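PDB 3UBF: neural-cadherin, which mediates calcium-dependent, preferentially homophilic adhesion between cells through a long ectodomain of tandem cadherin repeats. Local coordinates for residues A[245-259]-A[262-275]. Sequence-based numbering, arbitrary orientation.
Sequences EIRYTLKAQGQGAGT and IGPTSGIVKLAKEL. With ZN (zinc ion), chain M.
Two backbone bridges join residues 245-259 to 262-275: Tyr248 N donates to Pro264 O over 2.9 Å in a nearly straight bond (167°), and Ala272 N reaches Thr259 O, which also takes a weak bond from Lys273 N. Pro264 O additionally receives a CA-H...O contact from Arg247. Tyr248 lays its ring against the turn 263-267, whose Gly267 CA sits over one ring face, 3.9 Å from the ring centroid, in a CH-pi contact. Thr265 O meets the same ring at its edge, in plane, 3.7 Å from Tyr248 CE1, while Ile246 CG2, two residues back, lies above the plane near the ring's rim. With CG anti to the carbonyl carbon (chi1 -57°), the ring is carried to Gly267, and its hydroxyl is hydrogen-bonded with Ala238 N on strand 232-239. Replacing Tyr248 by alanine removes the ring and hydroxyl, and would probably leave Gly267 without its aromatic cover and Ala238 N without this partner.

Both segments belong to the third cadherin repeat of this fragment, a Greek-key beta-sandwich: strand 246-253 borders one sheet, pairing with 285-294, whereas 268-271 lies in the other between 232-239 and 260-262. Apolar side chains fill the gap between the sheets. Leu250 CB packs 3.6 Å from Ile262 CG2, and the Leu250 side chain crosses that of Val269 at about a right angle, CD1 meeting CG1; Ile262, with CG1 anti to the backbone N (chi1 -169°), carries CD1 to Tyr248 CB. Farther along, Thr259 CG2 touches Leu271 CD1 and Leu275 CD2, and the extended Lys273 chain runs past Gly258 O. On the exposed side, Pro264 CB rests over a face of the Arg247 guanidinium, 3.6 Å from NH2. Beyond it Glu245 OE2 binds a zinc ion at a long 2.6 Å, and Thr265 CG2 touches this oxygen from across the contact.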
ATOM      1  N   GLU A 245     -28.017  -8.872   3.428  1.00 60.56           N
ATOM      2  CA  GLU A 245     -27.736  -9.246   4.806  1.00 60.62           C
ATOM      3  C   GLU A 245     -26.869 -10.511   4.885  1.00 56.82           C
ATOM      4  O   GLU A 245     -27.117 -11.499   4.191  1.00 56.09           O
ATOM      5  CB  GLU A 245     -29.053  -9.403   5.586  1.00 65.18           C
ATOM      6  CG  GLU A 245     -28.920  -9.324   7.115  1.00 68.23           C
ATOM      7  CD  GLU A 245     -28.230  -8.045   7.614  1.00 69.92           C
ATOM      8  OE1 GLU A 245     -28.749  -6.929   7.359  1.00 72.88           O
ATOM      9  OE2 GLU A 245     -27.175  -8.167   8.282  1.00 67.16           O
ATOM     10  N   ILE A 246     -25.835 -10.455   5.719  1.00 54.63           N
ATOM     11  CA  ILE A 246     -24.963 -11.606   5.953  1.00 51.63           C
ATOM     12  C   ILE A 246     -25.242 -12.262   7.309  1.00 52.63           C
ATOM     13  O   ILE A 246     -25.220 -11.591   8.345  1.00 53.74           O
ATOM     14  CB  ILE A 246     -23.481 -11.203   5.888  1.00 48.75           C
ATOM     15  CG1 ILE A 246     -23.125 -10.636   4.507  1.00 47.49           C
ATOM     16  CG2 ILE A 246     -22.567 -12.397   6.267  1.00 46.54           C
ATOM     17  CD1 ILE A 246     -22.734 -11.681   3.491  1.00 44.98           C
ATOM     18  N   ARG A 247     -25.514 -13.565   7.290  1.00 52.67           N
ATOM     19  CA  ARG A 247     -25.613 -14.366   8.509  1.00 53.68           C
ATOM     20  C   ARG A 247     -24.352 -15.225   8.692  1.00 50.09           C
ATOM     21  O   ARG A 247     -23.986 -16.000   7.806  1.00 48.68           O
ATOM     22  CB  ARG A 247     -26.861 -15.247   8.488  1.00 57.36           C
ATOM     23  CG  ARG A 247     -26.975 -16.165   9.713  1.00 61.48           C
ATOM     24  CD  ARG A 247     -28.367 -16.768   9.852  1.00 69.31           C
ATOM     25  NE  ARG A 247     -28.826 -16.744  11.243  1.00 74.33           N
ATOM     26  CZ  ARG A 247     -29.472 -15.719  11.806  1.00 78.25           C
ATOM     27  NH1 ARG A 247     -29.737 -14.619  11.101  1.00 78.70           N
ATOM     28  NH2 ARG A 247     -29.855 -15.788  13.077  1.00 80.89           N
ATOM     29  N   TYR A 248     -23.694 -15.075   9.839  1.00 48.62           N
ATOM     30  CA  TYR A 248     -22.466 -15.814  10.127  1.00 45.61           C
ATOM     31  C   TYR A 248     -22.753 -17.018  10.999  1.00 47.44           C
ATOM     32  O   TYR A 248     -23.509 -16.915  11.971  1.00 50.03           O
ATOM     33  CB  TYR A 248     -21.434 -14.927  10.837  1.00 43.51           C
ATOM     34  CG  TYR A 248     -21.066 -13.686  10.083  1.00 40.75           C
ATOM     35  CD1 TYR A 248     -21.679 -12.476  10.370  1.00 42.02           C
ATOM     36  CD2 TYR A 248     -20.110 -13.724   9.070  1.00 38.02           C
ATOM     37  CE1 TYR A 248     -21.348 -11.327   9.670  1.00 42.18           C
ATOM     38  CE2 TYR A 248     -19.768 -12.589   8.358  1.00 37.29           C
ATOM     39  CZ  TYR A 248     -20.394 -11.390   8.664  1.00 40.38           C
ATOM     40  OH  TYR A 248     -20.069 -10.254   7.965  1.00 42.03           O
ATOM     41  N   THR A 249     -22.167 -18.160  10.643  1.00 46.69           N
ATOM     42  CA  THR A 249     -22.164 -19.316  11.534  1.00 48.30           C
ATOM     43  C   THR A 249     -20.758 -19.825  11.752  1.00 46.31           C
ATOM     44  O   THR A 249     -19.827 -19.460  11.024  1.00 44.00           O
ATOM     45  CB  THR A 249     -23.072 -20.477  11.067  1.00 50.99           C
ATOM     46  OG1 THR A 249     -22.665 -20.933   9.771  1.00 50.26           O
ATOM     47  CG2 THR A 249     -24.542 -20.065  11.062  1.00 53.60           C
ATOM     48  N   LEU A 250     -20.623 -20.677  12.762  1.00 48.14           N
ATOM     49  CA  LEU A 250     -19.333 -21.129  13.259  1.00 46.99           C
ATOM     50  C   LEU A 250     -19.414 -22.590  13.659  1.00 49.71           C
ATOM     51  O   LEU A 250     -20.211 -22.964  14.522  1.00 52.22           O
ATOM     52  CB  LEU A 250     -18.929 -20.283  14.462  1.00 45.89           C
ATOM     53  CG  LEU A 250     -17.572 -20.556  15.108  1.00 44.89           C
ATOM     54  CD1 LEU A 250     -16.878 -19.257  15.454  1.00 40.79           C
ATOM     55  CD2 LEU A 250     -17.729 -21.444  16.344  1.00 47.21           C
ATOM     56  N   LYS A 251     -18.595 -23.422  13.026  1.00 50.10           N
ATOM     57  CA  LYS A 251     -18.482 -24.812  13.451  1.00 53.21           C
ATOM     58  C   LYS A 251     -17.035 -25.168  13.787  1.00 51.86           C
ATOM     59  O   LYS A 251     -16.101 -24.578  13.245  1.00 49.72           O
ATOM     60  CB  LYS A 251     -19.086 -25.773  12.419  1.00 55.47           C
ATOM     61  CG  LYS A 251     -18.204 -26.070  11.221  1.00 56.20           C
ATOM     62  CD  LYS A 251     -18.816 -27.166  10.336  1.00 62.44           C
ATOM     63  CE  LYS A 251     -18.207 -27.130   8.936  1.00 62.30           C
ATOM     64  NZ  LYS A 251     -18.280 -25.745   8.356  1.00 59.10           N
ATOM     65  N   ALA A 252     -16.865 -26.119  14.696  1.00 53.90           N
ATOM     66  CA  ALA A 252     -15.545 -26.570  15.098  1.00 53.49           C
ATOM     67  C   ALA A 252     -15.090 -27.733  14.231  1.00 55.31           C
ATOM     68  O   ALA A 252     -15.852 -28.668  13.992  1.00 58.09           O
ATOM     69  CB  ALA A 252     -15.560 -26.982  16.547  1.00 55.02           C
ATOM     70  N   GLN A 253     -13.853 -27.656  13.748  1.00 54.18           N
ATOM     71  CA  GLN A 253     -13.218 -28.772  13.060  1.00 56.59           C
ATOM     72  C   GLN A 253     -12.441 -29.605  14.073  1.00 58.16           C
ATOM     73  O   GLN A 253     -11.388 -29.184  14.561  1.00 57.08           O
ATOM     74  CB  GLN A 253     -12.326 -28.270  11.922  1.00 55.08           C
ATOM     75  CG  GLN A 253     -12.946 -28.353  10.523  1.00 57.94           C
ATOM     76  CD  GLN A 253     -14.484 -28.474  10.518  1.00 62.26           C
ATOM     77  OE1 GLN A 253     -15.201 -27.597  11.028  1.00 62.67           O
ATOM     78  NE2 GLN A 253     -14.992 -29.559   9.918  1.00 63.63           N
ATOM     79  N   GLY A 254     -12.978 -30.778  14.400  1.00 61.28           N
ATOM     80  CA  GLY A 254     -12.420 -31.606  15.450  1.00 63.20           C
ATOM     81  C   GLY A 254     -12.860 -31.102  16.811  1.00 62.90           C
ATOM     82  O   GLY A 254     -14.053 -30.911  17.059  1.00 63.24           O
ATOM     83  N   GLN A 255     -11.888 -30.862  17.687  1.00 62.20           N
ATOM     84  CA  GLN A 255     -12.171 -30.485  19.073  1.00 62.57           C
ATOM     85  C   GLN A 255     -12.653 -29.050  19.267  1.00 59.71           C
ATOM     86  O   GLN A 255     -12.445 -28.200  18.402  1.00 57.62           O
ATOM     87  CB  GLN A 255     -10.945 -30.721  19.933  1.00 62.85           C
ATOM     88  CG  GLN A 255     -10.739 -32.170  20.313  1.00 67.75           C
ATOM     89  CD  GLN A 255      -9.687 -32.320  21.383  1.00 69.46           C
ATOM     90  OE1 GLN A 255      -8.747 -33.096  21.233  1.00 72.78           O
ATOM     91  NE2 GLN A 255      -9.830 -31.567  22.470  1.00 68.11           N
ATOM     92  N   GLY A 256     -13.304 -28.803  20.408  1.00 60.34           N
ATOM     93  CA  GLY A 256     -13.712 -27.458  20.823  1.00 58.13           C
ATOM     94  C   GLY A 256     -15.116 -26.974  20.480  1.00 58.66           C
ATOM     95  O   GLY A 256     -15.400 -25.774  20.576  1.00 57.49           O
ATOM     96  N   ALA A 257     -15.994 -27.887  20.079  1.00 61.00           N
ATOM     97  CA  ALA A 257     -17.389 -27.545  19.773  1.00 61.84           C
ATOM     98  C   ALA A 257     -18.067 -26.849  20.963  1.00 62.59           C
ATOM     99  O   ALA A 257     -18.120 -27.400  22.068  1.00 64.89           O
ATOM    100  CB  ALA A 257     -18.166 -28.802  19.357  1.00 65.25           C
ATOM    101  N   GLY A 258     -18.551 -25.630  20.738  1.00 60.54           N
ATOM    102  CA  GLY A 258     -19.246 -24.871  21.777  1.00 61.29           C
ATOM    103  C   GLY A 258     -18.362 -24.022  22.683  1.00 58.88           C
ATOM    104  O   GLY A 258     -18.864 -23.395  23.618  1.00 60.16           O
ATOM    105  N   THR A 259     -17.054 -24.002  22.415  1.00 55.29           N
ATOM    106  CA  THR A 259     -16.118 -23.159  23.163  1.00 53.03           C
ATOM    107  C   THR A 259     -16.239 -21.713  22.686  1.00 50.84           C
ATOM    108  O   THR A 259     -16.133 -20.766  23.461  1.00 50.75           O
ATOM    109  CB  THR A 259     -14.665 -23.652  23.010  1.00 51.25           C
ATOM    110  OG1 THR A 259     -14.555 -24.979  23.533  1.00 53.80           O
ATOM    111  CG2 THR A 259     -13.693 -22.748  23.765  1.00 49.68           C
ATOM    112  N   ILE A 262     -20.278 -17.161  17.467  1.00 49.21           N
ATOM    113  CA  ILE A 262     -20.149 -15.977  16.638  1.00 47.15           C
ATOM    114  C   ILE A 262     -21.511 -15.316  16.585  1.00 49.88           C
ATOM    115  O   ILE A 262     -22.536 -16.001  16.632  1.00 52.36           O
ATOM    116  CB  ILE A 262     -19.658 -16.323  15.214  1.00 44.77           C
ATOM    117  CG1 ILE A 262     -19.263 -15.038  14.456  1.00 43.04           C
ATOM    118  CG2 ILE A 262     -20.716 -17.150  14.461  1.00 45.76           C
ATOM    119  CD1 ILE A 262     -18.482 -15.258  13.169  1.00 37.72           C
ATOM    120  N   GLY A 263     -21.517 -13.990  16.521  1.00 49.82           N
ATOM    121  CA  GLY A 263     -22.752 -13.234  16.397  1.00 52.59           C
ATOM    122  C   GLY A 263     -23.325 -13.416  15.008  1.00 52.14           C
ATOM    123  O   GLY A 263     -22.653 -13.107  14.025  1.00 49.58           O
ATOM    124  N   PRO A 264     -24.569 -13.929  14.915  1.00 55.08           N
ATOM    125  CA  PRO A 264     -25.258 -14.125  13.636  1.00 55.55           C
ATOM    126  C   PRO A 264     -25.175 -12.908  12.694  1.00 54.98           C
ATOM    127  O   PRO A 264     -24.950 -13.074  11.493  1.00 52.70           O
ATOM    128  CB  PRO A 264     -26.710 -14.368  14.058  1.00 60.17           C
ATOM    129  CG  PRO A 264     -26.630 -14.910  15.411  1.00 61.31           C
ATOM    130  CD  PRO A 264     -25.425 -14.293  16.059  1.00 58.66           C
ATOM    131  N   THR A 265     -25.343 -11.706  13.246  1.00 57.30           N
ATOM    132  CA  THR A 265     -25.303 -10.465  12.466  1.00 58.07           C
ATOM    133  C   THR A 265     -23.971  -9.749  12.613  1.00 55.72           C
ATOM    134  O   THR A 265     -23.495  -9.106  11.674  1.00 54.74           O
ATOM    135  CB  THR A 265     -26.401  -9.477  12.911  1.00 62.63           C
ATOM    136  OG1 THR A 265     -27.585 -10.200  13.255  1.00 66.10           O
ATOM    137  CG2 THR A 265     -26.731  -8.491  11.791  1.00 64.57           C
ATOM    138  N   SER A 266     -23.377  -9.851  13.796  1.00 55.59           N
ATOM    139  CA  SER A 266     -22.253  -8.998  14.142  1.00 54.47           C
ATOM    140  C   SER A 266     -20.933  -9.528  13.577  1.00 50.43           C
ATOM    141  O   SER A 266     -20.020  -8.747  13.284  1.00 49.34           O
ATOM    142  CB  SER A 266     -22.170  -8.834  15.659  1.00 56.23           C
ATOM    143  OG  SER A 266     -21.897 -10.074  16.288  1.00 55.00           O
ATOM    144  N   GLY A 267     -20.849 -10.851  13.428  1.00 48.45           N
ATOM    145  CA  GLY A 267     -19.632 -11.519  12.999  1.00 44.82           C
ATOM    146  C   GLY A 267     -18.599 -11.584  14.107  1.00 44.15           C
ATOM    147  O   GLY A 267     -17.432 -11.929  13.863  1.00 41.32           O
ATOM    148  N   ILE A 268     -19.023 -11.243  15.326  1.00 46.12           N
ATOM    149  CA  ILE A 268     -18.113 -11.197  16.454  1.00 45.58           C
ATOM    150  C   ILE A 268     -18.060 -12.558  17.110  1.00 45.24           C
ATOM    151  O   ILE A 268     -19.091 -13.089  17.541  1.00 47.15           O
ATOM    152  CB  ILE A 268     -18.519 -10.141  17.500  1.00 48.57           C
ATOM    153  CG1 ILE A 268     -18.562  -8.739  16.883  1.00 49.47           C
ATOM    154  CG2 ILE A 268     -17.563 -10.188  18.698  1.00 47.71           C
ATOM    155  CD1 ILE A 268     -19.024  -7.648  17.863  1.00 52.68           C
ATOM    156  N   VAL A 269     -16.853 -13.115  17.171  1.00 43.11           N
ATOM    157  CA  VAL A 269     -16.616 -14.379  17.847  1.00 42.98           C
ATOM    158  C   VAL A 269     -16.367 -14.124  19.334  1.00 44.63           C
ATOM    159  O   VAL A 269     -15.443 -13.406  19.701  1.00 44.50           O
ATOM    160  CB  VAL A 269     -15.421 -15.135  17.217  1.00 40.55           C
ATOM    161  CG1 VAL A 269     -15.201 -16.497  17.887  1.00 40.22           C
ATOM    162  CG2 VAL A 269     -15.643 -15.307  15.732  1.00 39.07           C
ATOM    163  N   LYS A 270     -17.202 -14.702  20.185  1.00 46.98           N
ATOM    164  CA  LYS A 270     -16.979 -14.623  21.624  1.00 48.87           C
ATOM    165  C   LYS A 270     -16.547 -15.965  22.206  1.00 48.70           C
ATOM    166  O   LYS A 270     -16.714 -17.011  21.579  1.00 48.09           O
ATOM    167  CB  LYS A 270     -18.219 -14.095  22.347  1.00 52.14           C
ATOM    168  CG  LYS A 270     -18.472 -12.630  22.093  1.00 53.34           C
ATOM    169  CD  LYS A 270     -19.752 -12.153  22.751  1.00 57.78           C
ATOM    170  CE  LYS A 270     -20.187 -10.818  22.174  1.00 59.14           C
ATOM    171  NZ  LYS A 270     -21.212 -10.154  23.024  1.00 64.75           N
ATOM    172  N   LEU A 271     -15.970 -15.914  23.401  1.00 49.79           N
ATOM    173  CA  LEU A 271     -15.665 -17.105  24.173  1.00 50.33           C
ATOM    174  C   LEU A 271     -16.913 -17.566  24.915  1.00 54.05           C
ATOM    175  O   LEU A 271     -17.502 -16.800  25.674  1.00 56.65           O
ATOM    176  CB  LEU A 271     -14.543 -16.801  25.169  1.00 49.94           C
ATOM    177  CG  LEU A 271     -14.000 -17.959  26.016  1.00 49.76           C
ATOM    178  CD1 LEU A 271     -13.590 -19.156  25.162  1.00 46.34           C
ATOM    179  CD2 LEU A 271     -12.833 -17.479  26.853  1.00 48.64           C
ATOM    180  N   ALA A 272     -17.316 -18.814  24.695  1.00 55.11           N
ATOM    181  CA  ALA A 272     -18.510 -19.366  25.352  1.00 59.34           C
ATOM    182  C   ALA A 272     -18.212 -20.125  26.650  1.00 61.80           C
ATOM    183  O   ALA A 272     -19.093 -20.264  27.500  1.00 65.73           O
ATOM    184  CB  ALA A 272     -19.271 -20.256  24.390  1.00 59.77           C
ATOM    185  N   LYS A 273     -16.978 -20.611  26.796  1.00 60.28           N
ATOM    186  CA  LYS A 273     -16.586 -21.444  27.939  1.00 62.87           C
ATOM    187  C   LYS A 273     -15.319 -20.920  28.607  1.00 61.63           C
ATOM    188  O   LYS A 273     -14.540 -20.217  27.975  1.00 59.27           O
ATOM    189  CB  LYS A 273     -16.346 -22.889  27.485  1.00 62.89           C
ATOM    190  CG  LYS A 273     -17.601 -23.643  27.074  1.00 66.57           C
ATOM    191  CD  LYS A 273     -17.262 -24.981  26.426  1.00 67.59           C
ATOM    192  CE  LYS A 273     -18.539 -25.782  26.158  1.00 71.68           C
ATOM    193  NZ  LYS A 273     -18.263 -27.120  25.570  1.00 72.18           N
ATOM    194  N   GLU A 274     -15.109 -21.269  29.877  1.00 63.84           N
ATOM    195  CA  GLU A 274     -13.828 -21.010  30.542  1.00 62.69           C
ATOM    196  C   GLU A 274     -12.746 -21.901  29.937  1.00 60.59           C
ATOM    197  O   GLU A 274     -13.035 -22.989  29.445  1.00 61.07           O
ATOM    198  CB  GLU A 274     -13.926 -21.240  32.059  1.00 65.86           C
ATOM    199  N   LEU A 275     -11.502 -21.433  29.970  1.00 59.02           N
ATOM    200  CA  LEU A 275     -10.394 -22.156  29.367  1.00 57.56           C
ATOM    201  C   LEU A 275      -9.360 -22.621  30.387  1.00 58.96           C
ATOM    202  O   LEU A 275      -9.016 -21.892  31.328  1.00 60.06           O
ATOM    203  CB  LEU A 275      -9.716 -21.292  28.307  1.00 54.90           C
ATOM    204  CG  LEU A 275     -10.515 -20.910  27.059  1.00 53.79           C
ATOM    205  CD1 LEU A 275      -9.816 -19.775  26.345  1.00 51.58           C
ATOM    206  CD2 LEU A 275     -10.726 -22.113  26.123  1.00 53.60           C
TER
HETATM  207 ZN    ZN M  13     -24.734  -7.369   8.351  1.00101.57          ZN